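Local atomic coordinates of iron-sulfur cluster assembly scaffold protein NifU (Fervidobacterium islandicum, PDB entry 6A6F), a protein that probably serves as a zinc-bearing SufU-type scaffold or sulfur-transfer protein in iron-sulfur cluster assembly by the SUF system. Residues D39-Y44 / A67-M72; K89-M94 / K122-P127. All blocks are in the same frame, centred on the assembly; numbering follows the deposited sequence.

Contact 1. Residues D39-Y44 / A67-M72; sequences DEVTLY and ASTNVM. With ZN (zinc ion), chain G.
Leu43 and Met72 meet tip to tip where helix 63-76 packs on the central strand of the antiparallel sheet, a helix-on-sheet layer of the NifU-like fold. Their closest atoms are Leu43 CD1 and Met72 CE, 3.9 Å apart, and Leu43 CD2 lies 4.1 Å from the same Met72 CE, which therefore faces both methyls of the leucine. Met72 CG lies anti to the backbone N (chi1 -179°) and the chain bends at chi3 (79°), which brings CE to the leucine. Two residues earlier on the strand, Val41 and Thr69 slide past each other in opposite directions, with Val41 CG2 4.1 Å from Thr69 CG2. Thr69 OG1 is about equally near Val41 CG2, and it also hydrogen-bonds to Ser65 O within its own helix. The short axes run nearly parallel, at 20°, and stay 10.9 Å apart, a spacing bridged by side chains from both layers, and Phe57 of strand 51-58 also touches Val41, Leu43 and Thr69. The other side of the strand is looser: Glu40 is exposed, Thr42 and Tyr44 are partly so, and Glu40 OE1 makes a long, weak ion pair with Lys33 NZ. At the start of the strand, buried Asp39 turns from packing to metal binding. Cys37, Cys62 and Cys123 complete this zinc site, whose three cysteines and one aspartate match the SufU pattern, while Asn34 ND2 hydrogen-bonds to the ligating oxygen, Asp39 OD2, which lies 2.0 Å from the zinc ion.

Contact 2. Residues K89-M94 / K122-P127; sequences KNAENM and KCFLLP. With ZN (zinc ion), chain G.
Glu92 and Leu125 come nearest, CA to CA 7.0 Å, across an antiparallel helix pair, the short axes of 89-94 and 122-127 running at 172° and 10.5 Å apart. This pairing joins helix 81-95 to helix 118-135 in the helical layer of the NifU-like fold. Phe124 makes the buried part of the contact: CG is anti to N (chi1 174°), which sends the ring across the gap. There its CE2 lies 3.8 Å from Ala91 O, which sits at the ring edge near the ring plane, and its CZ is 4.0 Å from Ala91 CB. Met94 crosses the phenylalanine at about a right angle, bringing CE obliquely to CZ. Phe111 and Trp128 meet the same ring from elsewhere in the chain. A serine in place of Phe124 would probably leave Ala91 CB and Met94 CE without their aromatic partner and open a gap between the helices. On the partly exposed side, Leu125 CD2 packs 3.9 Å from Glu92 CA, its side chain crossing that of Glu92 at about a right angle. Cys123 points to another side of its helix, where its SG binds the zinc ion at 2.3 Å.

Both contacts are buried, but contact 1 lies nearer the centre of the chain and seals sheet against helix, whereas contact 2 joins two helices and includes the partly exposed Glu92 and Leu125. Neither has a hydrogen bond across its segments. Both use a methionine methyl, but contact 1 sets it against leucine and contact 2 against a phenylalanine ring, with Leu125 on the Glu92 backbone and CB. Helix 118-135 ties them together, since Ser68 OG of contact 1 probably hydrogen-bonds to Phe124 O of contact 2 (2.7 Å) and Pro127 packs on Thr69 and Met72. The zinc ion is the second tie, taking an oxygen ligand from 39-44 and a sulfur ligand from 122-127.

Contact 1. Residues D39-Y44 / A67-M72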
ATOM      1  N   ASP A  39       6.272  -7.423   0.616  1.00 25.84           N
ATOM      2  CA  ASP A  39       6.708  -6.158   0.006  1.00 24.79           C
ATOM      3  C   ASP A  39       7.581  -6.424  -1.219  1.00 23.06           C
ATOM      4  O   ASP A  39       8.432  -7.318  -1.192  1.00 23.06           O
ATOM      5  CB  ASP A  39       7.508  -5.317   1.014  1.00 23.31           C
ATOM      6  CG  ASP A  39       6.739  -5.042   2.274  1.00 21.62           C
ATOM      7  OD1 ASP A  39       5.534  -4.763   2.173  1.00 22.86           O
ATOM      8  OD2 ASP A  39       7.349  -5.076   3.348  1.00 23.61           O
ATOM      9  N   GLU A  40       7.345  -5.661  -2.280  1.00 24.27           N
ATOM     10  CA  GLU A  40       8.153  -5.753  -3.521  1.00 27.57           C
ATOM     11  C   GLU A  40       8.552  -4.365  -3.931  1.00 24.60           C
ATOM     12  O   GLU A  40       7.754  -3.471  -3.850  1.00 24.50           O
ATOM     13  CB  GLU A  40       7.352  -6.342  -4.659  1.00 29.51           C
ATOM     14  CG  GLU A  40       7.097  -7.834  -4.453  1.00 38.32           C
ATOM     15  CD  GLU A  40       6.287  -8.445  -5.591  1.00 44.07           C
ATOM     16  OE1 GLU A  40       6.110  -9.682  -5.556  1.00 47.15           O
ATOM     17  OE2 GLU A  40       5.856  -7.692  -6.520  1.00 42.39           O
ATOM     18  N   VAL A  41       9.781  -4.196  -4.362  1.00 22.34           N
ATOM     19  CA  VAL A  41      10.175  -2.935  -4.956  1.00 24.18           C
ATOM     20  C   VAL A  41      11.129  -3.161  -6.141  1.00 24.14           C
ATOM     21  O   VAL A  41      12.032  -3.998  -6.054  1.00 24.61           O
ATOM     22  CB  VAL A  41      10.802  -2.027  -3.902  1.00 24.53           C
ATOM     23  CG1 VAL A  41      12.158  -2.550  -3.431  1.00 26.54           C
ATOM     24  CG2 VAL A  41      10.930  -0.609  -4.432  1.00 26.49           C
ATOM     25  N   THR A  42      10.899  -2.441  -7.234  1.00 20.44           N
ATOM     26  CA  THR A  42      11.859  -2.393  -8.340  1.00 20.74           C
ATOM     27  C   THR A  42      12.359  -0.971  -8.455  1.00 20.70           C
ATOM     28  O   THR A  42      11.570  -0.056  -8.626  1.00 20.80           O
ATOM     29  CB  THR A  42      11.201  -2.793  -9.658  1.00 20.72           C
ATOM     30  OG1 THR A  42      10.787  -4.138  -9.523  1.00 23.36           O
ATOM     31  CG2 THR A  42      12.174  -2.701 -10.850  1.00 21.37           C
ATOM     32  N   LEU A  43      13.659  -0.772  -8.273  1.00 19.75           N
ATOM     33  CA  LEU A  43      14.226   0.538  -8.387  1.00 18.93           C
ATOM     34  C   LEU A  43      14.799   0.778  -9.793  1.00 17.58           C
ATOM     35  O   LEU A  43      15.532  -0.049 -10.319  1.00 16.20           O
ATOM     36  CB  LEU A  43      15.316   0.706  -7.350  1.00 19.47           C
ATOM     37  CG  LEU A  43      14.954   0.543  -5.895  1.00 20.80           C
ATOM     38  CD1 LEU A  43      16.226   0.664  -5.055  1.00 21.43           C
ATOM     39  CD2 LEU A  43      13.977   1.639  -5.541  1.00 20.54           C
ATOM     40  N   TYR A  44      14.529   1.951 -10.345  1.00 16.88           N
ATOM     41  CA  TYR A  44      15.041   2.383 -11.689  1.00 17.81           C
ATOM     42  C   TYR A  44      16.005   3.573 -11.467  1.00 16.89           C
ATOM     43  O   TYR A  44      15.643   4.506 -10.782  1.00 15.54           O
ATOM     44  CB  TYR A  44      13.883   2.861 -12.605  1.00 18.52           C
ATOM     45  CG  TYR A  44      12.953   1.750 -12.964  1.00 20.48           C
ATOM     46  CD1 TYR A  44      11.963   1.377 -12.111  1.00 23.26           C
ATOM     47  CD2 TYR A  44      13.119   1.012 -14.146  1.00 22.17           C
ATOM     48  CE1 TYR A  44      11.104   0.333 -12.415  1.00 25.28           C
ATOM     49  CE2 TYR A  44      12.286  -0.051 -14.440  1.00 24.69           C
ATOM     50  CZ  TYR A  44      11.285  -0.373 -13.551  1.00 26.22           C
ATOM     51  OH  TYR A  44      10.454  -1.407 -13.789  1.00 34.05           O
ATOM     52  N   ALA A  67       6.763   4.167   2.378  1.00 16.65           N
ATOM     53  CA  ALA A  67       7.276   5.390   3.000  1.00 16.17           C
ATOM     54  C   ALA A  67       8.803   5.457   2.969  1.00 15.69           C
ATOM     55  O   ALA A  67       9.373   6.447   2.543  1.00 16.60           O
ATOM     56  CB  ALA A  67       6.775   5.551   4.423  1.00 15.52           C
ATOM     57  N   SER A  68       9.432   4.382   3.373  1.00 16.74           N
ATOM     58  CA  SER A  68      10.889   4.286   3.355  1.00 17.62           C
ATOM     59  C   SER A  68      11.470   4.466   1.950  1.00 17.18           C
ATOM     60  O   SER A  68      12.387   5.232   1.786  1.00 16.53           O
ATOM     61  CB  SER A  68      11.381   2.988   3.943  1.00 17.71           C
ATOM     62  OG  SER A  68      12.815   2.980   4.048  1.00 18.75           O
ATOM     63  N   THR A  69      10.902   3.791   0.953  1.00 16.37           N
ATOM     64  CA  THR A  69      11.294   3.970  -0.450  1.00 15.77           C
ATOM     65  C   THR A  69      11.240   5.427  -0.933  1.00 15.61           C
ATOM     66  O   THR A  69      12.187   5.920  -1.553  1.00 15.17           O
ATOM     67  CB  THR A  69      10.416   3.108  -1.400  1.00 15.61           C
ATOM     68  OG1 THR A  69      10.474   1.725  -0.990  1.00 15.18           O
ATOM     69  CG2 THR A  69      10.933   3.213  -2.836  1.00 16.17           C
ATOM     70  N   ASN A  70      10.151   6.115  -0.632  1.00 14.37           N
ATOM     71  CA  ASN A  70       9.993   7.431  -1.070  1.00 15.52           C
ATOM     72  C   ASN A  70      10.952   8.389  -0.346  1.00 15.54           C
ATOM     73  O   ASN A  70      11.441   9.319  -0.963  1.00 15.24           O
ATOM     74  CB  ASN A  70       8.538   7.883  -0.883  1.00 16.20           C
ATOM     75  CG  ASN A  70       7.632   7.370  -1.986  1.00 17.42           C
ATOM     76  OD1 ASN A  70       7.950   7.533  -3.147  1.00 18.49           O
ATOM     77  ND2 ASN A  70       6.501   6.752  -1.627  1.00 15.95           N
ATOM     78  N   VAL A  71      11.164   8.215   0.954  1.00 15.05           N
ATOM     79  CA  VAL A  71      12.061   9.108   1.692  1.00 16.44           C
ATOM     80  C   VAL A  71      13.483   8.857   1.164  1.00 16.20           C
ATOM     81  O   VAL A  71      14.220   9.804   0.937  1.00 16.08           O
ATOM     82  CB  VAL A  71      11.945   8.957   3.199  1.00 17.09           C
ATOM     83  CG1 VAL A  71      13.008   9.739   3.904  1.00 18.33           C
ATOM     84  CG2 VAL A  71      10.558   9.420   3.666  1.00 18.06           C
ATOM     85  N   MET A  72      13.815   7.611   0.902  1.00 14.63           N
ATOM     86  CA  MET A  72      15.126   7.281   0.341  1.00 15.16           C
ATOM     87  C   MET A  72      15.367   8.022  -0.981  1.00 15.69           C
ATOM     88  O   MET A  72      16.443   8.663  -1.162  1.00 14.66           O
ATOM     89  CB  MET A  72      15.289   5.794   0.128  1.00 15.05           C
ATOM     90  CG  MET A  72      16.613   5.367  -0.431  1.00 14.99           C
ATOM     91  SD  MET A  72      16.692   3.638  -0.899  1.00 16.60           S
ATOM     92  CE  MET A  72      15.842   3.599  -2.486  1.00 18.06           C
TER
HETATM   93 ZN    ZN G 205       6.233  -4.601   5.000  1.00 25.34          ZN

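Contact 2. Residues K89-M94 / K122-P127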
ATOM      1  N   LYS A  89      24.323   2.975   4.922  1.00 28.89           N
ATOM      2  CA  LYS A  89      25.019   2.374   6.077  1.00 31.79           C
ATOM      3  C   LYS A  89      24.522   2.960   7.409  1.00 26.53           C
ATOM      4  O   LYS A  89      24.221   2.236   8.378  1.00 28.34           O
ATOM      5  CB  LYS A  89      26.546   2.542   5.901  1.00 38.16           C
ATOM      6  CG  LYS A  89      27.390   1.858   6.986  1.00 44.76           C
ATOM      7  CD  LYS A  89      28.752   2.543   7.212  1.00 51.85           C
ATOM      8  CE  LYS A  89      28.606   3.777   8.106  1.00 57.51           C
ATOM      9  NZ  LYS A  89      29.736   4.751   8.017  1.00 61.71           N
ATOM     10  N   ASN A  90      24.394   4.272   7.457  1.00 24.61           N
ATOM     11  CA  ASN A  90      23.771   4.916   8.597  1.00 25.46           C
ATOM     12  C   ASN A  90      22.351   4.462   8.929  1.00 28.21           C
ATOM     13  O   ASN A  90      22.018   4.315  10.115  1.00 27.15           O
ATOM     14  CB  ASN A  90      23.794   6.397   8.427  1.00 28.48           C
ATOM     15  CG  ASN A  90      25.121   6.975   8.830  1.00 31.84           C
ATOM     16  OD1 ASN A  90      25.357   7.204  10.014  1.00 31.56           O
ATOM     17  ND2 ASN A  90      25.986   7.225   7.858  1.00 30.05           N
ATOM     18  N   ALA A  91      21.532   4.200   7.897  1.00 26.66           N
ATOM     19  CA  ALA A  91      20.124   3.853   8.108  1.00 24.73           C
ATOM     20  C   ALA A  91      20.024   2.479   8.691  1.00 26.51           C
ATOM     21  O   ALA A  91      19.214   2.251   9.607  1.00 25.11           O
ATOM     22  CB  ALA A  91      19.353   3.910   6.803  1.00 25.88           C
ATOM     23  N   GLU A  92      20.842   1.568   8.163  1.00 26.19           N
ATOM     24  CA  GLU A  92      20.941   0.238   8.705  1.00 30.88           C
ATOM     25  C   GLU A  92      21.498   0.278  10.147  1.00 31.96           C
ATOM     26  O   GLU A  92      20.899  -0.321  11.050  1.00 32.76           O
ATOM     27  CB  GLU A  92      21.794  -0.682   7.802  1.00 33.82           C
ATOM     28  CG  GLU A  92      21.827  -2.111   8.329  1.00 37.87           C
ATOM     29  CD  GLU A  92      22.299  -3.158   7.333  1.00 42.30           C
ATOM     30  OE1 GLU A  92      23.327  -2.918   6.683  1.00 44.58           O
ATOM     31  OE2 GLU A  92      21.638  -4.233   7.228  1.00 49.88           O
ATOM     32  N   ASN A  93      22.575   1.022  10.381  1.00 29.91           N
ATOM     33  CA  ASN A  93      23.054   1.207  11.769  1.00 31.83           C
ATOM     34  C   ASN A  93      21.964   1.653  12.731  1.00 31.97           C
ATOM     35  O   ASN A  93      21.886   1.163  13.859  1.00 33.98           O
ATOM     36  CB  ASN A  93      24.237   2.187  11.853  1.00 32.09           C
ATOM     37  CG  ASN A  93      25.533   1.581  11.330  1.00 36.75           C
ATOM     38  OD1 ASN A  93      25.582   0.401  10.982  1.00 36.50           O
ATOM     39  ND2 ASN A  93      26.575   2.392  11.241  1.00 37.03           N
ATOM     40  N   MET A  94      21.138   2.594  12.303  1.00 31.55           N
ATOM     41  CA  MET A  94      20.008   3.053  13.118  1.00 31.67           C
ATOM     42  C   MET A  94      19.136   1.871  13.524  1.00 35.71           C
ATOM     43  O   MET A  94      18.778   1.711  14.711  1.00 38.91           O
ATOM     44  CB  MET A  94      19.168   4.095  12.341  1.00 32.87           C
ATOM     45  CG  MET A  94      18.127   4.841  13.169  1.00 31.25           C
ATOM     46  SD  MET A  94      17.179   6.109  12.315  1.00 30.95           S
ATOM     47  CE  MET A  94      16.557   5.159  10.917  1.00 30.92           C
ATOM     48  N   LYS A 122      12.617  -5.053   8.464  1.00 26.41           N
ATOM     49  CA  LYS A 122      12.822  -5.518   7.107  1.00 26.25           C
ATOM     50  C   LYS A 122      12.087  -4.713   6.047  1.00 24.15           C
ATOM     51  O   LYS A 122      12.568  -4.631   4.937  1.00 22.52           O
ATOM     52  CB  LYS A 122      12.383  -6.975   6.978  1.00 30.43           C
ATOM     53  CG  LYS A 122      13.447  -7.936   7.484  1.00 35.64           C
ATOM     54  CD  LYS A 122      13.129  -8.502   8.855  1.00 41.42           C
ATOM     55  CE  LYS A 122      13.391 -10.005   8.866  1.00 41.76           C
ATOM     56  NZ  LYS A 122      12.538 -10.556   7.790  1.00 42.95           N
ATOM     57  N   CYS A 123      10.912  -4.188   6.398  1.00 22.69           N
ATOM     58  CA  CYS A 123      10.124  -3.305   5.568  1.00 21.97           C
ATOM     59  C   CYS A 123      10.857  -1.975   5.346  1.00 20.95           C
ATOM     60  O   CYS A 123      11.009  -1.546   4.228  1.00 17.83           O
ATOM     61  CB  CYS A 123       8.729  -3.072   6.182  1.00 22.65           C
ATOM     62  SG  CYS A 123       7.873  -4.617   6.664  1.00 26.08           S
ATOM     63  N   PHE A 124      11.310  -1.344   6.428  1.00 21.82           N
ATOM     64  CA  PHE A 124      12.141  -0.183   6.333  1.00 20.04           C
ATOM     65  C   PHE A 124      13.396  -0.377   5.477  1.00 21.19           C
ATOM     66  O   PHE A 124      13.751   0.495   4.654  1.00 23.52           O
ATOM     67  CB  PHE A 124      12.619   0.253   7.705  1.00 20.56           C
ATOM     68  CG  PHE A 124      13.587   1.370   7.647  1.00 20.80           C
ATOM     69  CD1 PHE A 124      13.188   2.625   7.233  1.00 21.78           C
ATOM     70  CD2 PHE A 124      14.909   1.171   7.958  1.00 23.07           C
ATOM     71  CE1 PHE A 124      14.097   3.689   7.176  1.00 21.40           C
ATOM     72  CE2 PHE A 124      15.829   2.211   7.879  1.00 22.89           C
ATOM     73  CZ  PHE A 124      15.422   3.476   7.486  1.00 21.88           C
ATOM     74  N   LEU A 125      14.085  -1.490   5.691  1.00 20.18           N
ATOM     75  CA  LEU A 125      15.342  -1.742   5.030  1.00 20.82           C
ATOM     76  C   LEU A 125      15.252  -2.222   3.599  1.00 18.75           C
ATOM     77  O   LEU A 125      16.260  -2.166   2.908  1.00 18.38           O
ATOM     78  CB  LEU A 125      16.213  -2.718   5.820  1.00 22.31           C
ATOM     79  CG  LEU A 125      16.871  -2.122   7.064  1.00 25.55           C
ATOM     80  CD1 LEU A 125      17.629  -3.228   7.775  1.00 27.76           C
ATOM     81  CD2 LEU A 125      17.797  -0.960   6.729  1.00 25.27           C
ATOM     82  N   LEU A 126      14.084  -2.696   3.155  1.00 17.78           N
ATOM     83  CA  LEU A 126      13.955  -3.252   1.830  1.00 19.22           C
ATOM     84  C   LEU A 126      14.501  -2.312   0.710  1.00 18.50           C
ATOM     85  O   LEU A 126      15.372  -2.715  -0.054  1.00 19.40           O
ATOM     86  CB  LEU A 126      12.499  -3.649   1.535  1.00 20.66           C
ATOM     87  CG  LEU A 126      12.254  -4.130   0.094  1.00 19.83           C
ATOM     88  CD1 LEU A 126      13.100  -5.359  -0.170  1.00 21.83           C
ATOM     89  CD2 LEU A 126      10.796  -4.415  -0.154  1.00 20.73           C
ATOM     90  N   PRO A 127      13.997  -1.051   0.616  1.00 17.91           N
ATOM     91  CA  PRO A 127      14.578  -0.179  -0.426  1.00 17.86           C
ATOM     92  C   PRO A 127      16.056   0.046  -0.268  1.00 17.72           C
ATOM     93  O   PRO A 127      16.734   0.172  -1.272  1.00 18.99           O
ATOM     94  CB  PRO A 127      13.844   1.141  -0.260  1.00 17.50           C
ATOM     95  CG  PRO A 127      13.244   1.035   1.107  1.00 17.69           C
ATOM     96  CD  PRO A 127      12.922  -0.382   1.330  1.00 16.33           C
TER
HETATM   97 ZN    ZN G 205       6.233  -4.601   5.000  1.00 25.34          ZN